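Local coordinates for SusD superfamily protein (Bacteroides fragilis NCTC 9343, PDB 3NQP) that probably binds glycans at the outer membrane of this gut bacterium, as a member of the SusD family of nutrient-capturing proteins, at residues 209-214 and 226-231; 234-239 and 387-392; 243-248 and 264-269; 381-386 and 443-448. All coordinates share one frame; numbering follows the deposited sequence.

In the fold
Contacts 1 to 4 form one continuous patch of the mainly helical fold, with neighbouring centres 10 to 14 Å apart. Contact 1 comes first along the chain, pairing helices 200-216 and 228-241. The latter helix runs on into contact 2, whose centre lies about 10 Å away, and there it packs on helix 382-396. Contact 3 is nested inside the chain loop that contact 2 closes and ties residues 243-248 to the start of strand 265-269. Contact 4 shares helix 382-396 with contact 2 and joins contact 3 through the salt bridge from Glu264 to Arg381. Helix 382-396 thus connects the earlier helical pair to the C-terminal helices, consistent with the TPR-like helical framework of SusD proteins.

Contact 1 of 4, residues 209-214 and 226-231; sequences EVYLWT and PADLTI
Tyr211 of helix 200-216 packs against Asp228 and Ile231 at the start of helix 228-241. Its CB lies 3.6 Å from the backbone O of Asp228. With CG anti to the carbonyl carbon (chi1 -77°), the ring stands across the facing helix, one face toward Ile231. CD2 approaches Asp228 CG at 3.6 Å, with the carboxylate plane turned nearly at right angles to the ring. Ile231 covers that ring face: its CG2 sits 3.6 Å from the centroid, 10° off the normal, in a CH-pi contact. Farther out, CE2 meets Ile231 CD1 at 3.8 Å. One turn along, Thr214 OG1 donates a hydrogen bond of 2.7 Å to Asp228 OD2, reaching that oxygen on its anti side and 34° out of the carboxylate plane. Leu212 adds an apolar touch, its CD1 lying 3.6 Å from Leu229 CD2. Lys171 of helix 163-181 forms a salt bridge with Asp228 OD2, a hydrogen bond with Thr214 OG1 and a cation-pi contact with Tyr211. The two helices follow one another in the chain as a helical hairpin. Its buried carboxylate is held by both a hydroxyl and an ammonium group, which should favour the ionised form and fix the carboxylate beside the tyrosine ring.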
loop_
_atom_site.group_PDB
_atom_site.type_symbol
_atom_site.label_atom_id
_atom_site.label_comp_id
_atom_site.label_asym_id
_atom_site.label_seq_id
_atom_site.Cartn_x
_atom_site.Cartn_y
_atom_site.Cartn_z
ATOM N N GLU A 209 -6.554 10.350 0.635
ATOM C CA GLU A 209 -5.605 9.730 1.563
ATOM C C GLU A 209 -4.854 10.804 2.365
ATOM O O GLU A 209 -4.722 10.706 3.589
ATOM C CB GLU A 209 -4.605 8.843 0.808
ATOM C CG GLU A 209 -3.886 7.809 1.653
ATOM C CD GLU A 209 -2.994 6.927 0.792
ATOM O OE1 GLU A 209 -2.574 7.321 -0.309
ATOM O OE2 GLU A 209 -2.731 5.814 1.197
ATOM N N VAL A 210 -4.401 11.832 1.669
ATOM C CA VAL A 210 -3.623 12.928 2.270
ATOM C C VAL A 210 -4.476 13.753 3.256
ATOM O O VAL A 210 -4.089 13.919 4.413
ATOM C CB VAL A 210 -3.029 13.853 1.190
ATOM C CG1 VAL A 210 -2.523 15.174 1.825
ATOM C CG2 VAL A 210 -1.896 13.133 0.394
ATOM N N TYR A 211 -5.658 14.195 2.831
ATOM C CA TYR A 211 -6.532 14.982 3.701
ATOM C C TYR A 211 -7.129 14.192 4.900
ATOM O O TYR A 211 -7.251 14.728 6.013
ATOM C CB TYR A 211 -7.608 15.734 2.892
ATOM C CG TYR A 211 -7.045 16.961 2.196
ATOM C CD1 TYR A 211 -6.407 16.838 0.962
ATOM C CD2 TYR A 211 -7.125 18.191 2.768
ATOM C CE1 TYR A 211 -5.891 17.898 0.326
ATOM C CE2 TYR A 211 -6.581 19.319 2.142
ATOM C CZ TYR A 211 -5.961 19.164 0.924
ATOM O OH TYR A 211 -5.412 20.232 0.283
ATOM N N LEU A 212 -7.433 12.911 4.736
ATOM C CA LEU A 212 -7.771 12.133 5.902
ATOM C C LEU A 212 -6.613 12.063 6.896
ATOM O O LEU A 212 -6.793 12.216 8.102
ATOM C CB LEU A 212 -8.151 10.679 5.548
ATOM C CG LEU A 212 -8.548 9.852 6.771
ATOM C CD1 LEU A 212 -9.739 10.434 7.597
ATOM C CD2 LEU A 212 -8.857 8.403 6.272
ATOM N N TRP A 213 -5.435 11.756 6.387
ATOM C CA TRP A 213 -4.235 11.696 7.216
ATOM C C TRP A 213 -4.040 13.008 7.991
ATOM O O TRP A 213 -3.932 12.976 9.216
ATOM C CB TRP A 213 -3.006 11.382 6.370
ATOM C CG TRP A 213 -1.777 11.316 7.148
ATOM C CD1 TRP A 213 -1.088 12.404 7.698
ATOM C CD2 TRP A 213 -1.063 10.137 7.567
ATOM N NE1 TRP A 213 0.007 11.947 8.396
ATOM C CE2 TRP A 213 0.045 10.574 8.336
ATOM C CE3 TRP A 213 -1.233 8.752 7.352
ATOM C CZ2 TRP A 213 0.965 9.684 8.887
ATOM C CZ3 TRP A 213 -0.304 7.883 7.895
ATOM C CH2 TRP A 213 0.782 8.355 8.646
ATOM N N THR A 214 -4.051 14.147 7.305
ATOM C CA THR A 214 -3.790 15.414 8.017
ATOM C C THR A 214 -4.947 15.792 8.945
ATOM O O THR A 214 -4.735 16.534 9.904
ATOM C CB THR A 214 -3.403 16.566 7.068
ATOM O OG1 THR A 214 -4.439 16.758 6.111
ATOM C CG2 THR A 214 -2.089 16.204 6.310
ATOM N N PRO A 226 -9.080 18.762 11.715
ATOM C CA PRO A 226 -10.345 18.111 11.360
ATOM C C PRO A 226 -11.099 18.771 10.207
ATOM O O PRO A 226 -11.881 18.100 9.551
ATOM C CB PRO A 226 -11.163 18.181 12.666
ATOM C CG PRO A 226 -10.171 18.258 13.746
ATOM C CD PRO A 226 -8.926 18.912 13.179
ATOM N N ALA A 227 -10.856 20.054 9.939
ATOM C CA ALA A 227 -11.463 20.753 8.788
ATOM C C ALA A 227 -11.149 20.048 7.425
ATOM O O ALA A 227 -11.848 20.248 6.419
ATOM C CB ALA A 227 -11.055 22.292 8.754
ATOM N N ASP A 228 -10.099 19.232 7.420
ATOM C CA ASP A 228 -9.639 18.557 6.224
ATOM C C ASP A 228 -10.544 17.377 5.888
ATOM O O ASP A 228 -10.499 16.881 4.750
ATOM C CB ASP A 228 -8.195 18.076 6.388
ATOM C CG ASP A 228 -7.148 19.213 6.238
ATOM O OD1 ASP A 228 -7.476 20.330 5.774
ATOM O OD2 ASP A 228 -5.973 18.966 6.624
ATOM N N LEU A 229 -11.303 16.872 6.868
ATOM C CA LEU A 229 -12.203 15.694 6.601
ATOM C C LEU A 229 -13.162 15.925 5.451
ATOM O O LEU A 229 -13.390 15.037 4.645
ATOM C CB LEU A 229 -13.036 15.314 7.831
ATOM C CG LEU A 229 -12.322 14.622 8.976
ATOM C CD1 LEU A 229 -13.255 14.660 10.180
ATOM C CD2 LEU A 229 -11.885 13.179 8.629
ATOM N N THR A 230 -13.731 17.127 5.388
ATOM C CA THR A 230 -14.709 17.473 4.342
ATOM C C THR A 230 -14.097 17.400 2.943
ATOM O O THR A 230 -14.731 16.921 2.007
ATOM C CB THR A 230 -15.358 18.865 4.590
ATOM O OG1 THR A 230 -14.349 19.862 4.795
ATOM C CG2 THR A 230 -16.260 18.821 5.803
ATOM N N ILE A 231 -12.855 17.855 2.816
ATOM C CA ILE A 231 -12.135 17.822 1.548
ATOM C C ILE A 231 -11.847 16.365 1.130
ATOM O O ILE A 231 -12.058 15.980 -0.012
ATOM C CB ILE A 231 -10.827 18.607 1.649
ATOM C CG1 ILE A 231 -11.157 20.105 1.843
ATOM C CG2 ILE A 231 -9.914 18.368 0.400
ATOM C CD1 ILE A 231 -9.961 21.003 2.226
#

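Contact 2 of 4, residues 234-239 and 387-392; sequences THLESV and LTLAEI
Leu236 of helix 228-241 faces Leu389, Thr388 and Ile392 of helix 382-396 in a wholly apolar contact. The axes of the two short segments approach to 10.3 Å with their N-to-C directions 146° apart, so the helices run roughly antiparallel. Methyl-to-methyl contacts come first. Leu236 CD1 reaches between two side chains one turn apart, lying 3.6 Å from Ile392 CD1 and 3.7 Å from Thr388 CG2. The threonine methyl is available because CG2 stands anti to the backbone N while OG1 turns back to the carbonyl O of Trp384 within its own helix. The second group of contacts lies closer to the backbone. Leu389 brings CD2 to 3.8 Å from Leu236 CB, and the same methyl passes the aliphatic part of Glu237, with CG at 4.1 Å. Here the glutamate contributes carbon alone to the interface, and its chain crosses that of Leu389 at about a right angle. Leu212 of helix 200-216 borders the cluster by touching Thr388 and Ile392, while Trp384 and Val385 touch Leu236 from the preceding turn of helix 382-396. The two helices, far apart in sequence, are therefore joined by van der Waals contact of branched aliphatic groups, and the one hydroxyl among the touching side chains is satisfied by its own helix.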
loop_
_atom_site.group_PDB
_atom_site.type_symbol
_atom_site.label_atom_id
_atom_site.label_comp_id
_atom_site.label_asym_id
_atom_site.label_seq_id
_atom_site.Cartn_x
_atom_site.Cartn_y
_atom_site.Cartn_z
ATOM N N THR A 234 -15.181 14.790 -0.028
ATOM C CA THR A 234 -15.634 15.212 -1.322
ATOM C C THR A 234 -14.870 14.462 -2.415
ATOM O O THR A 234 -15.445 14.057 -3.413
ATOM C CB THR A 234 -15.469 16.767 -1.456
ATOM O OG1 THR A 234 -16.389 17.384 -0.537
ATOM C CG2 THR A 234 -15.759 17.262 -2.898
ATOM N N HIS A 235 -13.557 14.318 -2.267
ATOM C CA HIS A 235 -12.758 13.717 -3.326
ATOM C C HIS A 235 -13.013 12.226 -3.397
ATOM O O HIS A 235 -13.129 11.669 -4.495
ATOM C CB HIS A 235 -11.271 14.099 -3.175
ATOM C CG HIS A 235 -11.006 15.521 -3.574
ATOM N ND1 HIS A 235 -11.072 15.925 -4.893
ATOM C CD2 HIS A 235 -10.811 16.648 -2.840
ATOM C CE1 HIS A 235 -10.885 17.241 -4.957
ATOM N NE2 HIS A 235 -10.727 17.705 -3.726
ATOM N N LEU A 236 -13.173 11.570 -2.248
ATOM C CA LEU A 236 -13.443 10.123 -2.290
ATOM C C LEU A 236 -14.828 9.831 -2.868
ATOM O O LEU A 236 -15.003 8.850 -3.592
ATOM C CB LEU A 236 -13.273 9.503 -0.890
ATOM C CG LEU A 236 -11.815 9.553 -0.414
ATOM C CD1 LEU A 236 -11.744 9.542 1.088
ATOM C CD2 LEU A 236 -10.965 8.403 -1.042
ATOM N N GLU A 237 -15.823 10.664 -2.531
ATOM C CA GLU A 237 -17.167 10.467 -3.083
ATOM C C GLU A 237 -17.155 10.742 -4.565
ATOM O O GLU A 237 -17.910 10.137 -5.302
ATOM C CB GLU A 237 -18.246 11.352 -2.390
ATOM C CG GLU A 237 -18.484 10.856 -0.982
ATOM C CD GLU A 237 -19.581 11.521 -0.224
ATOM O OE1 GLU A 237 -19.854 12.703 -0.490
ATOM O OE2 GLU A 237 -20.112 10.843 0.683
ATOM N N SER A 238 -16.314 11.663 -4.994
ATOM C CA SER A 238 -16.163 11.923 -6.446
ATOM C C SER A 238 -15.650 10.682 -7.173
ATOM O O SER A 238 -16.144 10.317 -8.271
ATOM C CB SER A 238 -15.191 13.086 -6.683
ATOM O OG SER A 238 -15.062 13.379 -8.071
ATOM N N VAL A 239 -14.654 10.039 -6.559
ATOM C CA VAL A 239 -14.155 8.778 -7.078
ATOM C C VAL A 239 -15.268 7.750 -7.186
ATOM O O VAL A 239 -15.373 7.085 -8.225
ATOM C CB VAL A 239 -12.936 8.241 -6.287
ATOM C CG1 VAL A 239 -12.535 6.830 -6.804
ATOM C CG2 VAL A 239 -11.733 9.246 -6.373
ATOM N N LEU A 387 -13.564 1.872 2.502
ATOM C CA LEU A 387 -13.111 1.772 3.901
ATOM C C LEU A 387 -12.504 3.093 4.394
ATOM O O LEU A 387 -12.529 3.389 5.586
ATOM C CB LEU A 387 -12.195 0.557 4.093
ATOM C CG LEU A 387 -12.982 -0.778 3.905
ATOM C CD1 LEU A 387 -12.000 -1.909 3.863
ATOM C CD2 LEU A 387 -14.048 -0.981 4.990
ATOM N N THR A 388 -11.980 3.885 3.475
ATOM C CA THR A 388 -11.487 5.215 3.793
ATOM C C THR A 388 -12.690 6.148 4.151
ATOM O O THR A 388 -12.625 6.917 5.128
ATOM C CB THR A 388 -10.552 5.775 2.652
ATOM O OG1 THR A 388 -9.514 4.820 2.320
ATOM C CG2 THR A 388 -9.882 7.059 3.092
ATOM N N LEU A 389 -13.786 6.061 3.389
ATOM C CA LEU A 389 -15.025 6.789 3.692
ATOM C C LEU A 389 -15.659 6.277 4.969
ATOM O O LEU A 389 -16.228 7.054 5.720
ATOM C CB LEU A 389 -16.008 6.676 2.525
ATOM C CG LEU A 389 -15.713 7.602 1.344
ATOM C CD1 LEU A 389 -16.491 7.229 0.092
ATOM C CD2 LEU A 389 -15.961 9.031 1.721
ATOM N N ALA A 390 -15.528 4.974 5.253
ATOM C CA ALA A 390 -15.973 4.449 6.546
ATOM C C ALA A 390 -15.232 5.128 7.725
ATOM O O ALA A 390 -15.837 5.465 8.765
ATOM C CB ALA A 390 -15.816 2.936 6.609
ATOM N N GLU A 391 -13.918 5.287 7.574
ATOM C CA GLU A 391 -13.120 5.928 8.603
ATOM C C GLU A 391 -13.540 7.399 8.789
ATOM O O GLU A 391 -13.665 7.856 9.915
ATOM C CB GLU A 391 -11.638 5.821 8.277
ATOM C CG GLU A 391 -10.740 6.392 9.364
ATOM C CD GLU A 391 -9.290 6.088 9.116
ATOM O OE1 GLU A 391 -9.040 5.079 8.415
ATOM O OE2 GLU A 391 -8.427 6.856 9.623
ATOM N N ILE A 392 -13.817 8.109 7.689
ATOM C CA ILE A 392 -14.321 9.495 7.773
ATOM C C ILE A 392 -15.672 9.496 8.518
ATOM O O ILE A 392 -15.886 10.313 9.432
ATOM C CB ILE A 392 -14.449 10.150 6.373
ATOM C CG1 ILE A 392 -13.053 10.403 5.761
ATOM C CG2 ILE A 392 -15.236 11.448 6.477
ATOM C CD1 ILE A 392 -13.027 10.736 4.182
#

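Contact 3 of 4, residues 243-248 and 264-269; sequences YNLKML and EIIFAI
Glu264 reaches across to the backbone of residues 243-248, lying alongside the selenomethionine Met247 and pointing the same way. Its chain is extended, with CG anti to the backbone N (chi1 -174°), and this carries OE1 to Leu248 N. The resulting hydrogen bond is 2.8 Å long, with an N-H...O angle of 160°, and arrives nearly along the C-O axis. Met247 CG flanks the same oxygen at 3.4 Å, while Leu248 crosses the glutamate obliquely, CG to OE1 being 3.8 Å. Leu245 and Ile266 instead meet at about a right angle, with Leu245 CD1 3.6 Å from Ile266 CG1. The other leucine methyl, CD2, rests 3.3 Å from Ile265 O. Ile266 and Phe267 both face Tyr380 of the adjacent strand, forming a classic beta bulge. Arg412 pairs with OE1 and Arg381 with OE2, so the buried carboxylate is gripped by two arginines and a backbone N-H, which probably keeps it charged while it fastens the loop to the strand.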
loop_
_atom_site.group_PDB
_atom_site.type_symbol
_atom_site.label_atom_id
_atom_site.label_comp_id
_atom_site.label_asym_id
_atom_site.label_seq_id
_atom_site.Cartn_x
_atom_site.Cartn_y
_atom_site.Cartn_z
ATOM N N TYR A 243 -16.649 8.131 -12.221
ATOM C CA TYR A 243 -15.658 7.428 -13.032
ATOM C C TYR A 243 -16.062 6.034 -13.505
ATOM O O TYR A 243 -15.223 5.279 -13.996
ATOM C CB TYR A 243 -14.308 7.355 -12.259
ATOM C CG TYR A 243 -13.689 8.707 -11.951
ATOM C CD1 TYR A 243 -12.834 9.319 -12.831
ATOM C CD2 TYR A 243 -13.957 9.354 -10.749
ATOM C CE1 TYR A 243 -12.278 10.555 -12.541
ATOM C CE2 TYR A 243 -13.404 10.584 -10.439
ATOM C CZ TYR A 243 -12.558 11.190 -11.335
ATOM O OH TYR A 243 -12.014 12.405 -10.987
ATOM N N ASN A 244 -17.324 5.663 -13.325
ATOM C CA ASN A 244 -17.800 4.362 -13.749
ATOM C C ASN A 244 -17.122 3.196 -13.084
ATOM O O ASN A 244 -17.050 2.124 -13.662
ATOM C CB ASN A 244 -17.609 4.201 -15.275
ATOM C CG ASN A 244 -18.410 5.201 -16.067
ATOM O OD1 ASN A 244 -17.859 5.962 -16.873
ATOM N ND2 ASN A 244 -19.711 5.245 -15.804
ATOM N N LEU A 245 -16.600 3.400 -11.882
ATOM C CA LEU A 245 -15.949 2.347 -11.139
ATOM C C LEU A 245 -16.973 1.392 -10.504
ATOM O O LEU A 245 -18.064 1.823 -10.061
ATOM C CB LEU A 245 -15.034 2.954 -10.050
ATOM C CG LEU A 245 -13.824 3.715 -10.576
ATOM C CD1 LEU A 245 -13.317 4.810 -9.594
ATOM C CD2 LEU A 245 -12.680 2.707 -10.991
ATOM N N LYS A 246 -16.606 0.107 -10.401
ATOM C CA LYS A 246 -17.465 -0.880 -9.749
ATOM C C LYS A 246 -16.645 -1.942 -9.071
ATOM O O LYS A 246 -15.664 -2.362 -9.622
ATOM C CB LYS A 246 -18.343 -1.608 -10.791
ATOM C CG LYS A 246 -19.164 -0.704 -11.705
ATOM C CD LYS A 246 -20.212 -1.508 -12.538
ATOM C CE LYS A 246 -19.976 -1.380 -14.041
ATOM N NZ LYS A 246 -19.957 0.056 -14.459
HETATM N N MSE A 247 -17.109 -2.441 -7.928
HETATM C CA MSE A 247 -16.476 -3.582 -7.251
HETATM C C MSE A 247 -16.819 -4.855 -8.025
HETATM O O MSE A 247 -17.948 -5.008 -8.462
HETATM C CB MSE A 247 -17.000 -3.668 -5.833
HETATM C CG MSE A 247 -16.126 -4.412 -4.883
HETATM SE SE MSE A 247 -16.647 -4.347 -3.085
HETATM C CE MSE A 247 -18.563 -4.416 -3.327
ATOM N N LEU A 248 -15.835 -5.725 -8.248
ATOM C CA LEU A 248 -16.073 -6.988 -8.921
ATOM C C LEU A 248 -16.796 -7.958 -7.995
ATOM O O LEU A 248 -16.656 -7.912 -6.755
ATOM C CB LEU A 248 -14.775 -7.615 -9.447
ATOM C CG LEU A 248 -13.828 -6.784 -10.308
ATOM C CD1 LEU A 248 -12.704 -7.709 -10.848
ATOM C CD2 LEU A 248 -14.559 -5.991 -11.450
ATOM N N GLU A 264 -12.803 -2.278 -10.902
ATOM C CA GLU A 264 -12.570 -1.975 -9.472
ATOM C C GLU A 264 -11.310 -1.165 -9.295
ATOM O O GLU A 264 -11.114 -0.520 -8.278
ATOM C CB GLU A 264 -12.436 -3.289 -8.706
ATOM C CG GLU A 264 -12.336 -3.127 -7.206
ATOM C CD GLU A 264 -12.566 -4.439 -6.453
ATOM O OE1 GLU A 264 -13.485 -5.233 -6.833
ATOM O OE2 GLU A 264 -11.892 -4.647 -5.426
ATOM N N ILE A 265 -10.403 -1.236 -10.260
ATOM C CA ILE A 265 -9.102 -0.612 -10.123
ATOM C C ILE A 265 -9.172 0.844 -10.555
ATOM O O ILE A 265 -9.832 1.166 -11.532
ATOM C CB ILE A 265 -8.033 -1.373 -10.954
ATOM C CG1 ILE A 265 -7.764 -2.785 -10.343
ATOM C CG2 ILE A 265 -6.690 -0.596 -11.030
ATOM C CD1 ILE A 265 -6.784 -3.612 -11.180
ATOM N N ILE A 266 -8.500 1.712 -9.797
ATOM C CA ILE A 266 -8.344 3.121 -10.120
ATOM C C ILE A 266 -6.941 3.354 -10.724
ATOM O O ILE A 266 -6.811 3.857 -11.835
ATOM C CB ILE A 266 -8.493 4.029 -8.873
ATOM C CG1 ILE A 266 -9.952 4.136 -8.421
ATOM C CG2 ILE A 266 -8.068 5.430 -9.213
ATOM C CD1 ILE A 266 -10.394 3.334 -7.234
ATOM N N PHE A 267 -5.908 2.953 -10.002
ATOM C CA PHE A 267 -4.537 3.049 -10.506
ATOM C C PHE A 267 -3.686 1.856 -10.030
ATOM O O PHE A 267 -3.692 1.507 -8.838
ATOM C CB PHE A 267 -3.874 4.398 -10.149
ATOM C CG PHE A 267 -2.448 4.439 -10.561
ATOM C CD1 PHE A 267 -2.112 4.671 -11.874
ATOM C CD2 PHE A 267 -1.428 4.215 -9.634
ATOM C CE1 PHE A 267 -0.786 4.674 -12.287
ATOM C CE2 PHE A 267 -0.097 4.173 -10.056
ATOM C CZ PHE A 267 0.210 4.411 -11.386
ATOM N N ALA A 268 -2.991 1.210 -10.982
ATOM C CA ALA A 268 -2.103 0.089 -10.701
ATOM C C ALA A 268 -0.773 0.277 -11.452
ATOM O O ALA A 268 -0.757 0.917 -12.508
ATOM C CB ALA A 268 -2.763 -1.241 -11.177
ATOM N N ILE A 269 0.301 -0.292 -10.881
ATOM C CA ILE A 269 1.603 -0.406 -11.498
ATOM C C ILE A 269 1.612 -1.651 -12.410
ATOM O O ILE A 269 1.354 -2.751 -11.956
ATOM C CB ILE A 269 2.701 -0.573 -10.432
ATOM C CG1 ILE A 269 2.807 0.687 -9.539
ATOM C CG2 ILE A 269 4.048 -0.952 -11.063
ATOM C CD1 ILE A 269 3.182 1.977 -10.270
#

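Contact 4 of 4, residues 381-386 and 443-448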
loop_
_atom_site.group_PDB
_atom_site.type_symbol
_atom_site.label_atom_id
_atom_site.label_comp_id
_atom_site.label_asym_id
_atom_site.label_seq_id
_atom_site.Cartn_x
_atom_site.Cartn_y
_atom_site.Cartn_z
ATOM N N ARG A 381 -7.857 0.856 -5.349
ATOM C CA ARG A 381 -9.051 0.212 -5.940
ATOM C C ARG A 381 -10.307 0.518 -5.078
ATOM O O ARG A 381 -10.205 1.081 -3.981
ATOM C CB ARG A 381 -8.804 -1.277 -6.115
ATOM C CG ARG A 381 -8.433 -2.006 -4.897
ATOM C CD ARG A 381 -8.291 -3.498 -5.182
ATOM N NE ARG A 381 -7.870 -4.224 -3.996
ATOM C CZ ARG A 381 -8.673 -4.851 -3.121
ATOM N NH1 ARG A 381 -9.994 -4.886 -3.243
ATOM N NH2 ARG A 381 -8.133 -5.462 -2.090
ATOM N N LEU A 382 -11.483 0.195 -5.578
ATOM C CA LEU A 382 -12.703 0.764 -5.007
ATOM C C LEU A 382 -12.951 0.422 -3.520
ATOM O O LEU A 382 -13.367 1.306 -2.791
ATOM C CB LEU A 382 -13.922 0.388 -5.878
ATOM C CG LEU A 382 -15.143 1.285 -5.811
ATOM C CD1 LEU A 382 -14.710 2.720 -6.315
ATOM C CD2 LEU A 382 -16.291 0.642 -6.675
ATOM N N PRO A 383 -12.728 -0.842 -3.047
ATOM C CA PRO A 383 -12.967 -1.073 -1.620
ATOM C C PRO A 383 -12.088 -0.221 -0.674
ATOM O O PRO A 383 -12.486 0.042 0.484
ATOM C CB PRO A 383 -12.664 -2.587 -1.421
ATOM C CG PRO A 383 -12.917 -3.199 -2.783
ATOM C CD PRO A 383 -12.402 -2.088 -3.744
ATOM N N TRP A 384 -10.927 0.212 -1.145
ATOM C CA TRP A 384 -10.116 1.189 -0.382
ATOM C C TRP A 384 -10.910 2.486 -0.216
ATOM O O TRP A 384 -10.881 3.106 0.850
ATOM C CB TRP A 384 -8.736 1.413 -1.033
ATOM C CG TRP A 384 -7.887 2.457 -0.337
ATOM C CD1 TRP A 384 -6.976 2.249 0.647
ATOM C CD2 TRP A 384 -7.882 3.838 -0.602
ATOM N NE1 TRP A 384 -6.411 3.431 1.040
ATOM C CE2 TRP A 384 -6.966 4.432 0.294
ATOM C CE3 TRP A 384 -8.598 4.658 -1.492
ATOM C CZ2 TRP A 384 -6.730 5.810 0.319
ATOM C CZ3 TRP A 384 -8.341 5.994 -1.496
ATOM C CH2 TRP A 384 -7.428 6.566 -0.597
ATOM N N VAL A 385 -11.623 2.898 -1.257
ATOM C CA VAL A 385 -12.367 4.161 -1.223
ATOM C C VAL A 385 -13.480 4.000 -0.173
ATOM O O VAL A 385 -13.653 4.843 0.728
ATOM C CB VAL A 385 -12.878 4.630 -2.620
ATOM C CG1 VAL A 385 -13.711 5.874 -2.460
ATOM C CG2 VAL A 385 -11.686 4.848 -3.659
ATOM N N TYR A 386 -14.171 2.874 -0.243
ATOM C CA TYR A 386 -15.173 2.576 0.753
ATOM C C TYR A 386 -14.676 2.559 2.209
ATOM O O TYR A 386 -15.332 3.129 3.071
ATOM C CB TYR A 386 -15.832 1.208 0.483
ATOM C CG TYR A 386 -16.616 1.015 -0.798
ATOM C CD1 TYR A 386 -17.351 2.038 -1.382
ATOM C CD2 TYR A 386 -16.760 -0.280 -1.330
ATOM C CE1 TYR A 386 -18.104 1.811 -2.538
ATOM C CE2 TYR A 386 -17.494 -0.500 -2.472
ATOM C CZ TYR A 386 -18.187 0.537 -3.050
ATOM O OH TYR A 386 -18.911 0.294 -4.163
ATOM N N ASP A 443 -7.351 -5.091 7.163
ATOM C CA ASP A 443 -6.362 -6.138 7.421
ATOM C C ASP A 443 -6.624 -7.367 6.569
ATOM O O ASP A 443 -5.698 -8.033 6.145
ATOM C CB ASP A 443 -6.408 -6.585 8.903
ATOM C CG ASP A 443 -5.720 -5.616 9.841
ATOM O OD1 ASP A 443 -5.023 -4.680 9.353
ATOM O OD2 ASP A 443 -5.934 -5.779 11.075
ATOM N N LYS A 444 -7.895 -7.698 6.395
ATOM C CA LYS A 444 -8.306 -8.801 5.543
ATOM C C LYS A 444 -8.312 -8.488 4.048
ATOM O O LYS A 444 -7.955 -9.360 3.221
ATOM C CB LYS A 444 -9.676 -9.275 5.933
ATOM C CG LYS A 444 -9.745 -10.006 7.239
ATOM C CD LYS A 444 -11.220 -10.282 7.549
ATOM C CE LYS A 444 -11.357 -10.775 8.956
ATOM N NZ LYS A 444 -12.729 -11.221 9.227
ATOM N N GLU A 445 -8.752 -7.269 3.700
ATOM C CA GLU A 445 -8.989 -6.890 2.302
ATOM C C GLU A 445 -7.665 -6.625 1.563
ATOM O O GLU A 445 -7.534 -6.922 0.365
ATOM C CB GLU A 445 -9.895 -5.655 2.232
ATOM C CG GLU A 445 -10.355 -5.180 0.864
ATOM C CD GLU A 445 -11.247 -6.198 0.137
ATOM O OE1 GLU A 445 -11.839 -7.069 0.790
ATOM O OE2 GLU A 445 -11.343 -6.113 -1.082
ATOM N N PHE A 446 -6.705 -6.064 2.283
ATOM C CA PHE A 446 -5.509 -5.473 1.680
ATOM C C PHE A 446 -4.158 -6.120 2.072
ATOM O O PHE A 446 -3.115 -5.474 2.108
ATOM C CB PHE A 446 -5.478 -4.001 2.016
ATOM C CG PHE A 446 -6.599 -3.243 1.471
ATOM C CD1 PHE A 446 -6.771 -3.121 0.095
ATOM C CD2 PHE A 446 -7.527 -2.627 2.312
ATOM C CE1 PHE A 446 -7.847 -2.427 -0.413
ATOM C CE2 PHE A 446 -8.587 -1.919 1.787
ATOM C CZ PHE A 446 -8.744 -1.831 0.421
ATOM N N ILE A 447 -4.189 -7.406 2.325
ATOM C CA ILE A 447 -2.962 -8.192 2.474
ATOM C C ILE A 447 -2.090 -7.988 1.235
ATOM O O ILE A 447 -2.536 -8.183 0.109
ATOM C CB ILE A 447 -3.275 -9.689 2.726
ATOM C CG1 ILE A 447 -3.853 -9.857 4.152
ATOM C CG2 ILE A 447 -1.987 -10.556 2.588
ATOM C CD1 ILE A 447 -4.307 -11.237 4.505
ATOM N N GLN A 448 -0.856 -7.538 1.473
ATOM C CA GLN A 448 0.140 -7.366 0.452
ATOM C C GLN A 448 -0.157 -6.152 -0.442
ATOM O O GLN A 448 0.335 -6.093 -1.543
ATOM C CB GLN A 448 0.299 -8.635 -0.394
ATOM C CG GLN A 448 1.670 -8.776 -1.009
ATOM C CD GLN A 448 1.772 -9.979 -1.902
ATOM O OE1 GLN A 448 1.104 -10.051 -2.933
ATOM N NE2 GLN A 448 2.654 -10.921 -1.532
#
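Arg381 and Glu445 supply the charged part of the contact. Arg381 NH1 donates a 2.8 Å hydrogen bond to Glu445 OE2 at 169°, within a salt bridge. Glu445 OE2 accepts with its anti lone pair and lies near the guanidinium plane; a second bond, from NH2 to the same oxygen, is weak. Chi1 of 57° places Arg381 CG between the backbone N and carbonyl carbon, and the extended chain then spans the gap. Aromatic contacts form the second group. Phe446 CE1 lies over one guanidinium face, 3.5 Å from Arg381 NH2, with the two planes 49° apart. The edge of Trp384 points toward the face of Phe446 in an offset edge-to-face pair, centroids 5.9 Å apart. Among apolar contacts, Phe446 CZ approaches Trp384 CB at 3.6 Å. Arg333 and Arg412 also bind the Glu445 carboxylate, while Glu449 engages Arg381 NH2. This alternating network probably balances the buried charge between the start of helix 382-396 and the end of helix 431-445.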